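PDB 4WA0: possible adhesin from Caldicellulosiruptor kronotskyensis, which probably mediates attachment of the cells to cellulose, this chain being the C-terminal beta-helix domain of a membrane-bound tapirin. Local coordinates for residues S229-P237 with L292-I300. Residues are numbered along the deposited sequence; the frame is centred on the assembly and turned at random.
Sequences SGLLTTPLP and LHLISRGNI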
loop_
_atom_site.group_PDB
_atom_site.type_symbol
_atom_site.label_atom_id
_atom_site.label_comp_id
_atom_site.label_asym_id
_atom_site.label_seq_id
_atom_site.Cartn_x
_atom_site.Cartn_y
_atom_site.Cartn_z
ATOM N N SER A 229 18.854 -4.746 4.645
ATOM C CA SER A 229 20.079 -5.298 5.252
ATOM C C SER A 229 20.940 -5.879 4.171
ATOM O O SER A 229 20.446 -6.694 3.387
ATOM C CB SER A 229 19.767 -6.478 6.199
ATOM O OG SER A 229 18.960 -6.062 7.274
ATOM N N GLY A 230 22.215 -5.485 4.148
ATOM C CA GLY A 230 23.191 -6.058 3.235
ATOM C C GLY A 230 23.345 -5.363 1.901
ATOM O O GLY A 230 24.278 -5.638 1.177
ATOM N N LEU A 231 22.430 -4.450 1.571
ATOM C CA LEU A 231 22.446 -3.781 0.303
ATOM C C LEU A 231 23.777 -3.103 0.050
ATOM O O LEU A 231 24.203 -2.219 0.807
ATOM C CB LEU A 231 21.335 -2.709 0.279
ATOM C CG LEU A 231 21.244 -1.885 -1.012
ATOM C CD1 LEU A 231 21.040 -2.736 -2.255
ATOM C CD2 LEU A 231 20.198 -0.805 -0.913
ATOM N N LEU A 232 24.361 -3.451 -1.071
ATOM C CA LEU A 232 25.589 -2.851 -1.588
ATOM C C LEU A 232 25.362 -1.484 -2.183
ATOM O O LEU A 232 24.237 -1.094 -2.430
ATOM C CB LEU A 232 26.060 -3.731 -2.726
ATOM C CG LEU A 232 26.384 -5.203 -2.398
ATOM C CD1 LEU A 232 26.582 -5.983 -3.708
ATOM C CD2 LEU A 232 27.615 -5.332 -1.523
ATOM N N THR A 233 26.448 -0.776 -2.483
ATOM C CA THR A 233 26.360 0.523 -3.176
ATOM C C THR A 233 26.929 0.482 -4.584
ATOM O O THR A 233 26.869 1.510 -5.289
ATOM C CB THR A 233 27.091 1.617 -2.372
ATOM O OG1 THR A 233 28.389 1.121 -2.019
ATOM C CG2 THR A 233 26.306 1.938 -1.098
ATOM N N THR A 234 27.485 -0.683 -4.975
ATOM C CA THR A 234 27.847 -1.010 -6.339
ATOM C C THR A 234 26.734 -0.539 -7.269
ATOM O O THR A 234 25.549 -0.849 -7.031
ATOM C CB THR A 234 27.911 -2.568 -6.500
ATOM O OG1 THR A 234 28.512 -3.153 -5.341
ATOM C CG2 THR A 234 28.739 -2.980 -7.663
ATOM N N PRO A 235 27.081 0.170 -8.317
ATOM C CA PRO A 235 25.999 0.444 -9.291
ATOM C C PRO A 235 25.420 -0.818 -9.895
ATOM O O PRO A 235 26.148 -1.812 -10.155
ATOM C CB PRO A 235 26.683 1.225 -10.397
ATOM C CG PRO A 235 28.138 1.260 -10.056
ATOM C CD PRO A 235 28.273 0.995 -8.582
ATOM N N LEU A 236 24.119 -0.756 -10.158
ATOM C CA LEU A 236 23.477 -1.824 -10.873
ATOM C C LEU A 236 24.188 -2.034 -12.235
ATOM O O LEU A 236 24.657 -1.073 -12.906
ATOM C CB LEU A 236 21.973 -1.490 -11.052
ATOM C CG LEU A 236 21.139 -1.312 -9.763
ATOM C CD1 LEU A 236 19.649 -1.008 -10.035
ATOM C CD2 LEU A 236 21.261 -2.523 -8.829
ATOM N N PRO A 237 24.259 -3.287 -12.702
ATOM C CA PRO A 237 24.964 -3.559 -13.955
ATOM C C PRO A 237 24.422 -2.885 -15.193
ATOM O O PRO A 237 23.226 -2.574 -15.282
ATOM C CB PRO A 237 24.862 -5.082 -14.137
ATOM C CG PRO A 237 24.075 -5.590 -13.030
ATOM C CD PRO A 237 23.871 -4.521 -12.010
ATOM N N LEU A 292 8.793 -9.945 -16.325
ATOM C CA LEU A 292 9.749 -8.813 -16.311
ATOM C C LEU A 292 9.957 -8.245 -14.914
ATOM O O LEU A 292 9.014 -7.964 -14.227
ATOM C CB LEU A 292 9.173 -7.713 -17.203
ATOM C CG LEU A 292 9.938 -6.397 -17.380
ATOM C CD1 LEU A 292 11.231 -6.611 -18.143
ATOM C CD2 LEU A 292 9.082 -5.422 -18.119
ATOM N N HIS A 293 11.227 -8.040 -14.544
ATOM C CA HIS A 293 11.601 -7.461 -13.276
ATOM C C HIS A 293 12.461 -6.222 -13.575
ATOM O O HIS A 293 13.456 -6.350 -14.217
ATOM C CB HIS A 293 12.332 -8.469 -12.431
ATOM C CG HIS A 293 11.541 -9.720 -12.257
ATOM N ND1 HIS A 293 10.540 -9.795 -11.333
ATOM C CD2 HIS A 293 11.502 -10.877 -12.953
ATOM C CE1 HIS A 293 9.910 -10.952 -11.454
ATOM N NE2 HIS A 293 10.462 -11.613 -12.438
ATOM N N LEU A 294 12.011 -5.059 -13.118
ATOM C CA LEU A 294 12.668 -3.788 -13.411
ATOM C C LEU A 294 13.284 -3.344 -12.088
ATOM O O LEU A 294 12.574 -3.225 -11.063
ATOM C CB LEU A 294 11.622 -2.760 -13.840
ATOM C CG LEU A 294 10.908 -3.037 -15.159
ATOM C CD1 LEU A 294 9.807 -1.999 -15.369
ATOM C CD2 LEU A 294 11.807 -3.176 -16.382
ATOM N N ILE A 295 14.588 -3.093 -12.088
ATOM C CA ILE A 295 15.324 -2.696 -10.887
ATOM C C ILE A 295 16.168 -1.462 -11.199
ATOM O O ILE A 295 16.946 -1.483 -12.163
ATOM C CB ILE A 295 16.217 -3.825 -10.379
ATOM C CG1 ILE A 295 15.403 -5.152 -10.292
ATOM C CG2 ILE A 295 16.840 -3.437 -9.053
ATOM C CD1 ILE A 295 16.081 -6.227 -9.567
ATOM N N SER A 296 15.925 -0.414 -10.421
ATOM C CA SER A 296 16.571 0.894 -10.610
ATOM C C SER A 296 16.952 1.570 -9.305
ATOM O O SER A 296 16.398 1.247 -8.173
ATOM C CB SER A 296 15.637 1.727 -11.447
ATOM O OG SER A 296 16.300 2.898 -11.907
ATOM N N ARG A 297 17.877 2.553 -9.384
ATOM C CA ARG A 297 18.021 3.486 -8.273
ATOM C C ARG A 297 17.521 4.860 -8.619
ATOM O O ARG A 297 17.786 5.811 -7.894
ATOM C CB ARG A 297 19.485 3.584 -7.777
ATOM C CG ARG A 297 19.965 2.289 -7.146
ATOM C CD ARG A 297 21.185 2.500 -6.287
ATOM N NE ARG A 297 21.545 1.365 -5.446
ATOM C CZ ARG A 297 22.337 0.354 -5.786
ATOM N NH1 ARG A 297 22.810 0.206 -6.994
ATOM N NH2 ARG A 297 22.623 -0.572 -4.861
ATOM N N GLY A 298 16.810 4.963 -9.712
ATOM C CA GLY A 298 16.061 6.143 -10.058
ATOM C C GLY A 298 14.653 5.834 -10.443
ATOM O O GLY A 298 14.075 4.829 -9.980
ATOM N N ASN A 299 14.053 6.742 -11.190
ATOM C CA ASN A 299 12.613 6.616 -11.509
ATOM C C ASN A 299 12.395 5.659 -12.643
ATOM O O ASN A 299 13.311 5.394 -13.443
ATOM C CB ASN A 299 12.015 7.924 -11.882
ATOM C CG ASN A 299 12.028 8.921 -10.707
ATOM O OD1 ASN A 299 12.029 8.578 -9.541
ATOM N ND2 ASN A 299 12.085 10.208 -11.079
ATOM N N ILE A 300 11.212 5.065 -12.674
ATOM C CA ILE A 300 10.773 4.191 -13.766
ATOM C C ILE A 300 9.636 4.831 -14.474
ATOM O O ILE A 300 8.614 5.153 -13.839
ATOM C CB ILE A 300 10.477 2.740 -13.236
ATOM C CG1 ILE A 300 11.794 2.185 -12.675
ATOM C CG2 ILE A 300 9.837 1.849 -14.304
ATOM C CD1 ILE A 300 11.614 0.825 -12.041
HETATM O O HOH W 1 22.274 1.523 -2.201
HETATM O O HOH W 2 24.191 -2.770 -5.706
#
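The guanidinium of R297 is the one flat side-chain group in contact with residues 229-237. At its edge, in its plane, lie the backbone N of L236 and a water 2.8 Å from R297 NH2; the carbonyl oxygens of L232 and T234 and the CD1 of L231 approach obliquely. One direct hydrogen bond crosses the contact, from R297 NH1 to T234 O at 2.9 Å. It is bent, with an N-H...O angle of 132°, and the oxygen sits 34° out of the guanidinium plane. The edge water reinforces it, accepting from NH2 and donating to T234 O (2.7 Å), so this carbonyl receives two donors. L232 O lies 3.0 Å from R297 NH2 at an angle too poor for a direct hydrogen bond; a second water donates to L232 O and accepts only a weak bond from R297 NE. The arginine chain runs extended from CG to NE, which carries its charged end out to the backbone carbonyls of L232 and T234. L236 crosses this end, its CG 3.6 Å from R297 NH1. Its chi1 of -61° sets CG anti to the carbonyl carbon, and the extended chi2 then carries CD1 on toward the end of strand 291-296, where it meets CG2 of I295 at 3.8 Å. E264 ties the two segments together from outside: its OE1 forms a salt bridge with R297 NH1 and accepts from L236 N, and its charge would be expected to help balance the arginine. Just before R297, S296 OG accepts from G298 N at 3.1 Å, forming an ST turn, and also bonds to G263 O. The contact thus fastens an irregular loop, by arginine-to-carbonyl bonding and a buried leucine, to the corner between strands 291-296 and 299-302, a turn between successive faces of the parallel beta-helix.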